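Local coordinates for long form salivary protein D7L (Phlebotomus duboscqi, PDB 6MT7) that binds and sequesters cysteinyl leukotrienes and a thromboxane A2 analogue, countering the host response while the female sand fly takes a blood meal, at residues 29-34 / 40-45; 16-21 / 50-55; 36-41 / 96-101; 9-14 / 114-119. One frame throughout, in Å; residues are numbered along the deposited sequence.

Interaction 1: residues 29-34 / 40-45; sequences REWYRW and EDTHCY. With TRT (fragment of triton X-100), chain C.
Trp31, on the short helix 28-32, lies flat against Tyr45 of helix 40-52 in an offset aromatic stack that walls the lipid pocket of this odorant-binding-protein fold. The six-membered ring of the indole and the phenol ring have centroids 4.0 Å apart and planes only 4° from parallel. Tyr45 CB also sits over the indole face, a CH-pi contact at 3.9 Å from the centroid of the six-membered ring. In the plane of the indole, NE1 donates to Thr42 OG1 at 2.9 Å with an N-H...O angle of 156°, which fixes the turn of the ring in the stack. OG1 is in turn bonded to Asp39 OD1, so the helix-capping aspartate steadies the acceptor. Tyr45 holds its CG anti to the backbone N (chi1 170°), laying the ring across Trp31 toward the bound Triton fragment. Trp34, whose positive phi belongs to the Schellman motif ending helix 28-32, turns one ring face to C16 of this detergent. Trp31 and Tyr45 probably contact thromboxane A2 and Trp34 leukotriene C4, as in related proteins. At the end of the stack, Tyr45 OH donates a 2.9 Å hydrogen bond to ether oxygen O15 of the ligand.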
# COMPACT_ATOMS: atom_id res chain seq x y z
N ARG A 29 -6.98 -9.32 -15.45
CA ARG A 29 -7.70 -10.52 -15.02
C ARG A 29 -6.73 -11.61 -14.56
O ARG A 29 -7.04 -12.37 -13.64
CB ARG A 29 -8.58 -11.06 -16.14
CG ARG A 29 -9.54 -12.17 -15.68
CD ARG A 29 -8.96 -13.58 -15.89
NE ARG A 29 -9.84 -14.61 -15.31
CZ ARG A 29 -9.95 -14.88 -14.02
NH1 ARG A 29 -9.25 -14.21 -13.12
NH2 ARG A 29 -10.80 -15.82 -13.62
N GLU A 30 -5.57 -11.71 -15.22
CA GLU A 30 -4.58 -12.69 -14.80
C GLU A 30 -4.07 -12.39 -13.40
O GLU A 30 -3.89 -13.31 -12.59
CB GLU A 30 -3.42 -12.75 -15.79
CG GLU A 30 -3.83 -13.29 -17.16
CD GLU A 30 -4.55 -14.63 -17.09
OE1 GLU A 30 -5.51 -14.83 -17.86
OE2 GLU A 30 -4.15 -15.50 -16.28
N TRP A 31 -3.82 -11.11 -13.09
CA TRP A 31 -3.37 -10.77 -11.75
C TRP A 31 -4.38 -11.23 -10.71
O TRP A 31 -4.00 -11.67 -9.62
CB TRP A 31 -3.12 -9.27 -11.61
CG TRP A 31 -2.28 -8.67 -12.68
CD1 TRP A 31 -1.39 -9.30 -13.51
CD2 TRP A 31 -2.24 -7.28 -13.03
NE1 TRP A 31 -0.80 -8.39 -14.37
CE2 TRP A 31 -1.31 -7.14 -14.09
CE3 TRP A 31 -2.90 -6.14 -12.56
CZ2 TRP A 31 -1.05 -5.91 -14.70
CZ3 TRP A 31 -2.63 -4.91 -13.16
CH2 TRP A 31 -1.70 -4.81 -14.20
N TYR A 32 -5.68 -11.13 -11.03
CA TYR A 32 -6.69 -11.53 -10.06
C TYR A 32 -6.56 -13.00 -9.67
O TYR A 32 -6.93 -13.37 -8.55
CB TYR A 32 -8.09 -11.32 -10.63
CG TYR A 32 -8.69 -9.95 -10.42
CD1 TYR A 32 -7.93 -8.80 -10.54
CD2 TYR A 32 -10.05 -9.81 -10.14
CE1 TYR A 32 -8.52 -7.53 -10.37
CE2 TYR A 32 -10.63 -8.58 -9.96
CZ TYR A 32 -9.87 -7.44 -10.09
OH TYR A 32 -10.47 -6.21 -9.91
N ARG A 33 -6.07 -13.85 -10.57
CA ARG A 33 -5.86 -15.25 -10.24
C ARG A 33 -4.39 -15.57 -10.01
O ARG A 33 -3.96 -16.70 -10.23
CB ARG A 33 -6.48 -16.18 -11.29
CG ARG A 33 -6.05 -16.00 -12.74
CD ARG A 33 -6.83 -16.99 -13.62
NE ARG A 33 -6.70 -16.71 -15.05
CZ ARG A 33 -7.53 -17.16 -15.99
NH1 ARG A 33 -8.56 -17.93 -15.68
NH2 ARG A 33 -7.31 -16.84 -17.26
N TRP A 34 -3.62 -14.57 -9.56
CA TRP A 34 -2.24 -14.77 -9.09
C TRP A 34 -1.36 -15.31 -10.21
O TRP A 34 -0.55 -16.23 -10.01
CB TRP A 34 -2.21 -15.66 -7.85
CG TRP A 34 -2.85 -14.94 -6.70
CD1 TRP A 34 -4.18 -14.85 -6.42
CD2 TRP A 34 -2.18 -14.14 -5.74
NE1 TRP A 34 -4.37 -14.07 -5.30
CE2 TRP A 34 -3.16 -13.61 -4.87
CE3 TRP A 34 -0.83 -13.82 -5.51
CZ2 TRP A 34 -2.84 -12.79 -3.80
CZ3 TRP A 34 -0.52 -13.00 -4.44
CH2 TRP A 34 -1.52 -12.49 -3.60
N GLU A 40 4.76 -5.46 -20.11
CA GLU A 40 5.21 -4.22 -19.48
C GLU A 40 4.28 -3.77 -18.36
O GLU A 40 4.75 -3.35 -17.30
CB GLU A 40 5.34 -3.12 -20.54
CG GLU A 40 5.83 -1.78 -19.98
CD GLU A 40 6.11 -0.78 -21.09
OE1 GLU A 40 6.50 -1.23 -22.19
OE2 GLU A 40 5.92 0.43 -20.88
N ASP A 41 2.96 -3.83 -18.58
CA ASP A 41 2.06 -3.36 -17.52
C ASP A 41 2.17 -4.24 -16.28
O ASP A 41 2.12 -3.73 -15.15
CB ASP A 41 0.62 -3.30 -18.03
CG ASP A 41 0.37 -2.06 -18.89
OD1 ASP A 41 1.24 -1.17 -18.90
OD2 ASP A 41 -0.69 -1.99 -19.53
N THR A 42 2.37 -5.55 -16.46
CA THR A 42 2.57 -6.42 -15.31
C THR A 42 3.90 -6.12 -14.62
O THR A 42 3.98 -6.14 -13.38
CB THR A 42 2.54 -7.90 -15.73
OG1 THR A 42 1.29 -8.20 -16.35
CG2 THR A 42 2.68 -8.81 -14.51
N HIS A 43 4.95 -5.84 -15.39
CA HIS A 43 6.21 -5.43 -14.77
C HIS A 43 5.99 -4.25 -13.83
O HIS A 43 6.46 -4.26 -12.69
CB HIS A 43 7.26 -5.04 -15.82
CG HIS A 43 7.55 -6.10 -16.83
ND1 HIS A 43 8.20 -5.83 -18.02
CD2 HIS A 43 7.30 -7.43 -16.83
CE1 HIS A 43 8.33 -6.95 -18.71
NE2 HIS A 43 7.78 -7.94 -18.01
N CYS A 44 5.29 -3.22 -14.30
CA CYS A 44 5.15 -2.03 -13.47
C CYS A 44 4.14 -2.23 -12.35
O CYS A 44 4.29 -1.63 -11.28
CB CYS A 44 4.79 -0.82 -14.33
SG CYS A 44 6.24 -0.28 -15.29
N TYR A 45 3.15 -3.10 -12.56
CA TYR A 45 2.26 -3.48 -11.47
C TYR A 45 3.04 -4.16 -10.34
O TYR A 45 2.81 -3.88 -9.15
CB TYR A 45 1.17 -4.41 -12.01
CG TYR A 45 0.32 -5.07 -10.96
CD1 TYR A 45 -0.51 -4.31 -10.13
CD2 TYR A 45 0.33 -6.45 -10.80
CE1 TYR A 45 -1.30 -4.91 -9.16
CE2 TYR A 45 -0.45 -7.06 -9.82
CZ TYR A 45 -1.27 -6.29 -9.01
OH TYR A 45 -2.04 -6.91 -8.05
C25 TRT C . -11.23 -7.73 -6.56
O24 TRT C . -10.13 -7.96 -5.70
C23 TRT C . -9.01 -8.56 -6.35
C22 TRT C . -7.81 -8.40 -5.43
O21 TRT C . -6.67 -9.13 -5.88
C20 TRT C . -5.63 -8.98 -4.91
C19 TRT C . -4.47 -9.89 -5.27
O18 TRT C . -3.61 -9.22 -6.18
C17 TRT C . -3.28 -10.07 -7.25
C16 TRT C . -1.85 -10.56 -7.13
O15 TRT C . -0.93 -9.58 -7.61
C12 TRT C . 0.39 -9.64 -7.20
C13 TRT C . 0.95 -10.85 -6.82
C14 TRT C . 2.29 -10.92 -6.41
C11 TRT C . 1.16 -8.49 -7.17
C10 TRT C . 2.50 -8.55 -6.77
C9 TRT C . 3.07 -9.76 -6.39
C6 TRT C . 4.50 -9.78 -5.95
C8 TRT C . 5.30 -10.33 -7.13
C7 TRT C . 4.98 -8.36 -5.69
C5 TRT C . 4.69 -10.74 -4.75
C1 TRT C . 4.21 -10.40 -3.31
C2 TRT C . 2.84 -9.76 -3.21
C4 TRT C . 4.15 -11.72 -2.55
C3 TRT C . 5.19 -9.53 -2.54

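Interaction 2: residues 16-21 / 50-55; sequences RTCQRQ and WLHLGL. With TRT (fragment of triton X-100), chain C.
Buried helix-to-helix packing beside the ligand pocket joins 16-21 to 50-55, where helix 8-21 meets the C-terminal end of helix 40-52 in the odorant-binding-protein fold. His52 is the centre of the contact. Cys18 SG stands over one face of the His52 imidazole, 4.0 Å from the ring centroid and 27° off the normal, a sulfur-aromatic contact. That sulfur is also disulfide-bonded to Cys48, one helical turn before His52, so the covalent link and the packing act at the same place. Thr17 reaches the ring with its methyl, CG2 lying 4.0 Å from His52 CD2, and the two side chains cross at about a right angle. A chi1 of -65° sets Thr17 OG1 beside the backbone N and CG2 opposite it, so the methyl meets the histidine obliquely while OG1 bonds to Trp13 O in its own helix.

Both imidazole nitrogens have partners: ND1 is bonded to Cys48 O, and NE2 meets a water in the ring plane. The same water accepts from Gln21 NE2 and so bridges Gln21 and His52 across the contact. Gly54, with positive phi, makes the Schellman motif that follows the helix.

Other side chains of both segments line the pocket. Trp50 lays one ring face against the branched alkyl end of the Triton fragment, and Leu53 CD1 touches the same end. At the polyether end, Arg16 NH1 donates to Gln19 OE1 at 3.0 Å in the guanidinium plane, holding the amide so that Gln19 NE2 bonds to ligand O21 at 3.2 Å, with an N-H...O angle of 166°.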
# COMPACT_ATOMS: atom_id res chain seq x y z
N ARG A 16 -4.70 -3.46 -4.24
CA ARG A 16 -5.82 -2.78 -4.88
C ARG A 16 -5.40 -1.43 -5.46
O ARG A 16 -5.80 -1.08 -6.57
CB ARG A 16 -6.96 -2.61 -3.87
CG ARG A 16 -7.57 -3.93 -3.40
CD ARG A 16 -8.50 -4.54 -4.47
NE ARG A 16 -9.61 -3.65 -4.79
CZ ARG A 16 -9.94 -3.29 -6.03
NH1 ARG A 16 -9.25 -3.75 -7.06
NH2 ARG A 16 -10.96 -2.46 -6.24
N THR A 17 -4.58 -0.68 -4.72
CA THR A 17 -4.12 0.61 -5.23
C THR A 17 -3.33 0.44 -6.51
O THR A 17 -3.54 1.18 -7.49
CB THR A 17 -3.29 1.31 -4.15
OG1 THR A 17 -4.15 1.60 -3.04
CG2 THR A 17 -2.65 2.61 -4.67
N CYS A 18 -2.44 -0.55 -6.54
CA CYS A 18 -1.65 -0.78 -7.75
C CYS A 18 -2.51 -1.27 -8.91
O CYS A 18 -2.22 -0.95 -10.07
CB CYS A 18 -0.52 -1.76 -7.43
SG CYS A 18 0.65 -0.94 -6.33
N GLN A 19 -3.54 -2.07 -8.63
CA GLN A 19 -4.47 -2.49 -9.68
C GLN A 19 -5.22 -1.30 -10.25
O GLN A 19 -5.46 -1.23 -11.46
CB GLN A 19 -5.45 -3.51 -9.13
CG GLN A 19 -4.86 -4.89 -8.96
CD GLN A 19 -5.71 -5.76 -8.07
OE1 GLN A 19 -6.91 -5.50 -7.88
NE2 GLN A 19 -5.11 -6.79 -7.50
N ARG A 20 -5.60 -0.35 -9.39
CA ARG A 20 -6.28 0.83 -9.91
C ARG A 20 -5.35 1.68 -10.75
O ARG A 20 -5.77 2.28 -11.74
CB ARG A 20 -6.87 1.64 -8.76
CG ARG A 20 -8.10 0.97 -8.14
CD ARG A 20 -8.96 1.97 -7.44
NE ARG A 20 -10.09 1.35 -6.75
CZ ARG A 20 -11.29 1.18 -7.28
NH1 ARG A 20 -11.52 1.57 -8.53
NH2 ARG A 20 -12.26 0.64 -6.55
N GLN A 21 -4.07 1.74 -10.38
CA GLN A 21 -3.13 2.53 -11.17
C GLN A 21 -2.80 1.89 -12.51
O GLN A 21 -2.24 2.58 -13.37
CB GLN A 21 -1.87 2.79 -10.33
CG GLN A 21 -2.23 3.65 -9.11
CD GLN A 21 -1.06 4.06 -8.24
OE1 GLN A 21 0.09 3.68 -8.47
NE2 GLN A 21 -1.37 4.86 -7.21
N TRP A 50 5.48 -4.07 -4.76
CA TRP A 50 6.64 -4.10 -3.86
C TRP A 50 6.79 -2.77 -3.15
O TRP A 50 7.01 -2.72 -1.93
CB TRP A 50 7.92 -4.41 -4.63
CG TRP A 50 8.17 -5.83 -5.01
CD1 TRP A 50 8.34 -6.31 -6.28
CD2 TRP A 50 8.35 -6.96 -4.14
NE1 TRP A 50 8.59 -7.66 -6.26
CE2 TRP A 50 8.60 -8.08 -4.95
CE3 TRP A 50 8.31 -7.13 -2.75
CZ2 TRP A 50 8.81 -9.36 -4.42
CZ3 TRP A 50 8.51 -8.40 -2.23
CH2 TRP A 50 8.77 -9.50 -3.07
N LEU A 51 6.66 -1.67 -3.89
CA LEU A 51 6.80 -0.34 -3.32
C LEU A 51 5.70 -0.06 -2.30
O LEU A 51 5.96 0.42 -1.19
CB LEU A 51 6.77 0.72 -4.43
CG LEU A 51 6.72 2.20 -4.03
CD1 LEU A 51 8.00 2.62 -3.35
CD2 LEU A 51 6.44 3.07 -5.27
N HIS A 52 4.45 -0.36 -2.66
CA HIS A 52 3.33 -0.01 -1.80
C HIS A 52 3.19 -0.93 -0.60
O HIS A 52 2.48 -0.58 0.36
CB HIS A 52 2.03 0.02 -2.62
CG HIS A 52 1.90 1.25 -3.46
ND1 HIS A 52 2.74 1.51 -4.52
CD2 HIS A 52 1.07 2.31 -3.37
CE1 HIS A 52 2.42 2.68 -5.06
NE2 HIS A 52 1.40 3.18 -4.38
N LEU A 53 3.86 -2.09 -0.61
CA LEU A 53 3.98 -2.93 0.58
C LEU A 53 5.04 -2.43 1.54
O LEU A 53 5.14 -2.96 2.66
CB LEU A 53 4.31 -4.37 0.19
CG LEU A 53 3.19 -5.19 -0.46
CD1 LEU A 53 3.74 -6.47 -1.06
CD2 LEU A 53 2.10 -5.50 0.56
N GLY A 54 5.85 -1.45 1.15
CA GLY A 54 6.96 -1.03 1.97
C GLY A 54 8.20 -1.87 1.84
O GLY A 54 9.07 -1.84 2.72
N LEU A 55 8.33 -2.61 0.73
CA LEU A 55 9.40 -3.59 0.59
C LEU A 55 10.39 -3.23 -0.51
O LEU A 55 11.23 -4.07 -0.88
CB LEU A 55 8.79 -4.97 0.34
CG LEU A 55 7.93 -5.42 1.52
CD1 LEU A 55 7.23 -6.73 1.18
CD2 LEU A 55 8.82 -5.57 2.78
C25 TRT C . -11.23 -7.73 -6.56
O24 TRT C . -10.13 -7.96 -5.70
C23 TRT C . -9.01 -8.56 -6.35
C22 TRT C . -7.81 -8.40 -5.43
O21 TRT C . -6.67 -9.13 -5.88
C20 TRT C . -5.63 -8.98 -4.91
C19 TRT C . -4.47 -9.89 -5.27
O18 TRT C . -3.61 -9.22 -6.18
C17 TRT C . -3.28 -10.07 -7.25
C16 TRT C . -1.85 -10.56 -7.13
O15 TRT C . -0.93 -9.58 -7.61
C12 TRT C . 0.39 -9.64 -7.20
C13 TRT C . 0.95 -10.85 -6.82
C14 TRT C . 2.29 -10.92 -6.41
C11 TRT C . 1.16 -8.49 -7.17
C10 TRT C . 2.50 -8.55 -6.77
C9 TRT C . 3.07 -9.76 -6.39
C6 TRT C . 4.50 -9.78 -5.95
C8 TRT C . 5.30 -10.33 -7.13
C7 TRT C . 4.98 -8.36 -5.69
C5 TRT C . 4.69 -10.74 -4.75
C1 TRT C . 4.21 -10.40 -3.31
C2 TRT C . 2.84 -9.76 -3.21
C4 TRT C . 4.15 -11.72 -2.55
C3 TRT C . 5.19 -9.53 -2.54
O HOH W 1 -0.05 5.47 -4.86

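Interaction 3: residues 36-41 / 96-101; sequences LPNDED and DIYDKT
Beside the hydrophobic end of the lipid pocket, the loop leading into helix 40-52 is tied to helix 94-106 through Tyr98. Tyr98 OH donates to Leu36 O at 2.8 Å, near the plane of the phenol ring; seen from the acceptor, the donor is tilted 31° from the carbonyl plane. A chi1 of 177° points the ring away from its own backbone N and out to the loop. Leu36 CB packs loosely on Tyr98 CE2 at 4.3 Å, while the Leu36 side chain goes on to touch Phe105 and the bound Triton fragment.

Asn38, the centre of an inverse gamma turn, brings its amide almost parallel to the phenol plane, 6° apart, with OD1 3.6 Å from Tyr98 CE1. Two partners engage Asn38 OD1: His43 NE2 bonds to it and a water donates to it at 2.8 Å. The water also donates to Asp99 OD1 at 2.7 Å, giving the loop a second, solvent-mediated link to the helix. Asp99 OD2 is salt-bridged to Lys95. Next along the loop, Asp39 takes the N-cap position of helix 40-52. A tyrosine bonded to a loop carbonyl thus joins helix 94-106 to the loop that enters helix 40-52, both bordering the ligand pocket of this PBP/GOBP-family fold.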
# COMPACT_ATOMS: atom_id res chain seq x y z
N LEU A 36 1.19 -13.65 -13.24
CA LEU A 36 1.89 -12.40 -13.54
C LEU A 36 2.60 -12.53 -14.88
O LEU A 36 3.79 -12.87 -14.92
CB LEU A 36 2.88 -12.04 -12.43
CG LEU A 36 2.29 -11.82 -11.05
CD1 LEU A 36 3.42 -11.53 -10.06
CD2 LEU A 36 1.28 -10.69 -11.05
N PRO A 37 1.91 -12.26 -15.98
CA PRO A 37 2.52 -12.47 -17.30
C PRO A 37 3.67 -11.51 -17.58
O PRO A 37 3.80 -10.45 -16.97
CB PRO A 37 1.36 -12.22 -18.28
CG PRO A 37 0.11 -12.40 -17.45
CD PRO A 37 0.50 -11.88 -16.09
N ASN A 38 4.49 -11.91 -18.55
CA ASN A 38 5.69 -11.14 -18.92
C ASN A 38 5.32 -10.05 -19.92
O ASN A 38 5.63 -10.11 -21.11
CB ASN A 38 6.76 -12.08 -19.47
CG ASN A 38 8.07 -11.37 -19.74
OD1 ASN A 38 8.36 -10.33 -19.17
ND2 ASN A 38 8.89 -11.96 -20.62
N ASP A 39 4.65 -9.02 -19.41
CA ASP A 39 4.36 -7.84 -20.22
C ASP A 39 4.61 -6.58 -19.40
O ASP A 39 4.71 -6.62 -18.17
CB ASP A 39 2.92 -7.85 -20.81
CG ASP A 39 1.81 -8.02 -19.78
OD1 ASP A 39 1.78 -7.29 -18.76
OD2 ASP A 39 0.93 -8.87 -20.02
N GLU A 40 4.76 -5.46 -20.11
CA GLU A 40 5.21 -4.22 -19.48
C GLU A 40 4.28 -3.77 -18.36
O GLU A 40 4.75 -3.35 -17.30
CB GLU A 40 5.34 -3.12 -20.54
CG GLU A 40 5.83 -1.78 -19.98
CD GLU A 40 6.11 -0.78 -21.09
OE1 GLU A 40 6.50 -1.23 -22.19
OE2 GLU A 40 5.92 0.43 -20.88
N ASP A 41 2.96 -3.83 -18.58
CA ASP A 41 2.06 -3.36 -17.52
C ASP A 41 2.17 -4.24 -16.28
O ASP A 41 2.12 -3.73 -15.15
CB ASP A 41 0.62 -3.30 -18.03
CG ASP A 41 0.37 -2.06 -18.89
OD1 ASP A 41 1.24 -1.17 -18.90
OD2 ASP A 41 -0.69 -1.99 -19.53
N ASP A 96 13.45 -4.76 -14.56
CA ASP A 96 14.49 -5.39 -13.75
C ASP A 96 13.91 -5.93 -12.44
O ASP A 96 14.26 -7.03 -12.00
CB ASP A 96 15.61 -4.40 -13.46
CG ASP A 96 16.93 -5.08 -13.10
OD1 ASP A 96 17.19 -6.19 -13.61
OD2 ASP A 96 17.71 -4.49 -12.33
N ILE A 97 13.01 -5.17 -11.81
CA ILE A 97 12.43 -5.64 -10.56
C ILE A 97 11.56 -6.86 -10.80
O ILE A 97 11.59 -7.82 -10.01
CB ILE A 97 11.66 -4.50 -9.89
CG1 ILE A 97 12.65 -3.45 -9.39
CG2 ILE A 97 10.81 -5.03 -8.74
CD1 ILE A 97 12.02 -2.12 -9.07
N TYR A 98 10.81 -6.86 -11.90
CA TYR A 98 10.04 -8.04 -12.30
C TYR A 98 10.96 -9.24 -12.54
O TYR A 98 10.72 -10.34 -12.03
CB TYR A 98 9.22 -7.72 -13.55
CG TYR A 98 8.43 -8.89 -14.10
CD1 TYR A 98 8.99 -9.73 -15.06
CD2 TYR A 98 7.13 -9.14 -13.69
CE1 TYR A 98 8.28 -10.80 -15.58
CE2 TYR A 98 6.40 -10.21 -14.21
CZ TYR A 98 6.98 -11.03 -15.17
OH TYR A 98 6.31 -12.09 -15.71
N ASP A 99 12.02 -9.05 -13.34
CA ASP A 99 12.89 -10.17 -13.67
C ASP A 99 13.56 -10.74 -12.44
O ASP A 99 13.83 -11.95 -12.38
CB ASP A 99 13.96 -9.75 -14.68
CG ASP A 99 13.40 -9.52 -16.08
OD1 ASP A 99 12.26 -9.93 -16.37
OD2 ASP A 99 14.13 -8.92 -16.90
N LYS A 100 13.86 -9.89 -11.46
CA LYS A 100 14.50 -10.36 -10.25
C LYS A 100 13.54 -11.09 -9.34
O LYS A 100 13.99 -11.89 -8.52
CB LYS A 100 15.15 -9.18 -9.51
CG LYS A 100 16.53 -8.86 -10.06
CD LYS A 100 17.14 -7.64 -9.39
CE LYS A 100 17.63 -7.95 -7.99
NZ LYS A 100 19.04 -8.42 -7.99
N THR A 101 12.23 -10.89 -9.49
CA THR A 101 11.30 -11.48 -8.55
C THR A 101 10.33 -12.48 -9.16
O THR A 101 9.62 -13.14 -8.39
CB THR A 101 10.52 -10.39 -7.81
OG1 THR A 101 9.90 -9.50 -8.74
CG2 THR A 101 11.45 -9.57 -6.97
O HOH W 2 11.08 -9.88 -18.79

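Interaction 4: residues 9-14 / 114-119; sequences DQTFWA and TAFYGI
The Phe116 ring receives Thr11 at its edge, near the ring plane, with Thr11 CG2 4.0 Å from Phe116 CD1. The Tyr117 ring is approached obliquely by the same threonine, Thr11 OG1 lying 4.2 Å from Tyr117 CD2. Thr11 therefore fits its two branches against consecutive residues where helix 109-115 gives way to the turn, crossing both aromatic side chains at about a right angle. Its chi1 of 62° places the hydroxyl between the backbone N and carbonyl carbon and brings Thr11 OG1 3.1 Å from Phe116 O. The backbones are close here, with Thr11 CA and Phe116 CA 6.3 Å apart.

A water lies 2.8 Å from Thr11 OG1 and 3.0 Å from Tyr117 O, to which it probably donates, and so links the two segments. Tyr117 has positive phi and is followed by Gly118, a residue that probably contacts leukotriene C4, as in relatives. Nearby, Phe12 forms a cation-pi pair with Lys136, a residue that probably binds leukotriene C4 and thromboxane A2, again by analogy. Phe116 also touches the bound Triton fragment, so this junction between helix 8-21 and the exit of helix 109-115 forms part of the lipid pocket of a D7 odorant-binding-protein domain.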
# COMPACT_ATOMS: atom_id res chain seq x y z
N ASP A 9 -4.92 -5.63 5.98
CA ASP A 9 -5.43 -4.40 5.37
C ASP A 9 -4.34 -3.70 4.57
O ASP A 9 -4.60 -3.15 3.49
CB ASP A 9 -5.97 -3.47 6.47
CG ASP A 9 -6.41 -2.11 5.93
OD1 ASP A 9 -7.42 -2.08 5.21
OD2 ASP A 9 -5.74 -1.10 6.23
N GLN A 10 -3.12 -3.72 5.09
CA GLN A 10 -2.02 -3.03 4.43
C GLN A 10 -1.62 -3.75 3.15
O GLN A 10 -1.22 -3.10 2.17
CB GLN A 10 -0.84 -2.91 5.38
CG GLN A 10 -1.11 -1.94 6.54
CD GLN A 10 -0.09 -2.06 7.65
OE1 GLN A 10 0.49 -3.13 7.88
NE2 GLN A 10 0.14 -0.96 8.35
N THR A 11 -1.67 -5.09 3.14
CA THR A 11 -1.37 -5.80 1.91
C THR A 11 -2.50 -5.62 0.91
O THR A 11 -2.25 -5.38 -0.28
CB THR A 11 -1.11 -7.29 2.17
OG1 THR A 11 -2.29 -7.89 2.73
CG2 THR A 11 0.06 -7.47 3.16
N PHE A 12 -3.75 -5.72 1.37
CA PHE A 12 -4.90 -5.50 0.49
C PHE A 12 -4.83 -4.13 -0.17
O PHE A 12 -5.03 -4.00 -1.39
CB PHE A 12 -6.19 -5.65 1.30
CG PHE A 12 -7.44 -5.70 0.47
CD1 PHE A 12 -7.55 -6.58 -0.59
CD2 PHE A 12 -8.52 -4.88 0.78
CE1 PHE A 12 -8.73 -6.63 -1.34
CE2 PHE A 12 -9.68 -4.93 0.04
CZ PHE A 12 -9.79 -5.80 -1.02
N TRP A 13 -4.53 -3.09 0.62
CA TRP A 13 -4.44 -1.74 0.06
C TRP A 13 -3.37 -1.66 -1.02
O TRP A 13 -3.59 -1.03 -2.06
CB TRP A 13 -4.15 -0.71 1.16
CG TRP A 13 -3.98 0.66 0.59
CD1 TRP A 13 -4.96 1.53 0.22
CD2 TRP A 13 -2.73 1.30 0.27
NE1 TRP A 13 -4.41 2.68 -0.31
CE2 TRP A 13 -3.04 2.56 -0.28
CE3 TRP A 13 -1.39 0.93 0.40
CZ2 TRP A 13 -2.06 3.45 -0.70
CZ3 TRP A 13 -0.41 1.82 -0.01
CH2 TRP A 13 -0.76 3.06 -0.56
N ALA A 14 -2.22 -2.31 -0.81
CA ALA A 14 -1.16 -2.28 -1.81
C ALA A 14 -1.60 -2.93 -3.12
O ALA A 14 -1.42 -2.36 -4.20
CB ALA A 14 0.10 -2.96 -1.27
N THR A 114 0.01 -17.01 1.53
CA THR A 114 -0.16 -17.17 2.98
C THR A 114 0.50 -16.01 3.73
O THR A 114 -0.11 -15.40 4.61
CB THR A 114 0.44 -18.49 3.45
OG1 THR A 114 -0.22 -19.60 2.80
CG2 THR A 114 0.29 -18.63 4.97
N ALA A 115 1.75 -15.70 3.38
CA ALA A 115 2.49 -14.68 4.12
C ALA A 115 1.89 -13.29 3.95
O ALA A 115 1.96 -12.47 4.87
CB ALA A 115 3.95 -14.69 3.69
N PHE A 116 1.28 -13.01 2.80
CA PHE A 116 0.78 -11.68 2.50
C PHE A 116 -0.74 -11.62 2.47
O PHE A 116 -1.30 -10.71 1.85
CB PHE A 116 1.39 -11.16 1.20
CG PHE A 116 2.84 -10.81 1.33
CD1 PHE A 116 3.22 -9.54 1.74
CD2 PHE A 116 3.82 -11.77 1.13
CE1 PHE A 116 4.56 -9.22 1.90
CE2 PHE A 116 5.16 -11.46 1.29
CZ PHE A 116 5.53 -10.18 1.67
N TYR A 117 -1.40 -12.57 3.14
CA TYR A 117 -2.86 -12.56 3.31
C TYR A 117 -3.59 -12.54 1.98
O TYR A 117 -4.64 -11.91 1.84
CB TYR A 117 -3.31 -11.39 4.18
CG TYR A 117 -2.70 -11.37 5.57
CD1 TYR A 117 -3.20 -12.20 6.57
CD2 TYR A 117 -1.64 -10.54 5.88
CE1 TYR A 117 -2.64 -12.19 7.84
CE2 TYR A 117 -1.08 -10.53 7.14
CZ TYR A 117 -1.59 -11.34 8.12
OH TYR A 117 -1.03 -11.32 9.37
N GLY A 118 -3.05 -13.26 1.00
CA GLY A 118 -3.63 -13.33 -0.33
C GLY A 118 -4.58 -14.50 -0.50
O GLY A 118 -4.89 -14.90 -1.62
N ILE A 119 -5.04 -15.05 0.62
CA ILE A 119 -6.03 -16.12 0.63
C ILE A 119 -7.25 -15.60 1.38
O ILE A 119 -7.10 -15.03 2.47
CB ILE A 119 -5.47 -17.40 1.29
CG1 ILE A 119 -4.33 -17.95 0.44
CG2 ILE A 119 -6.56 -18.44 1.47
CD1 ILE A 119 -3.34 -18.78 1.22
O HOH W 3 -4.08 -9.10 0.99

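From the N terminus, helix 8-21 enters two contacts in succession. Residues 9-14 open the longest loop, closed by interaction 4 at 114-119, and residues 16-21 open the loop closed by interaction 2 at 50-55. Interaction 1 is nested inside interaction 2, which is itself nested inside interaction 4. Interaction 3 begins at 36-41, overlapping 40-45 of interaction 1 at Glu40 and Asp41, crosses interaction 2, and closes at 96-101 within the span of interaction 4. Helix 40-52 and its approach connect interactions 1, 2 and 3, while helix 8-21 connects 2 and 4. Together they tie helices 8-21, 28-32, 40-52, 94-106 and 109-115 around one ligand.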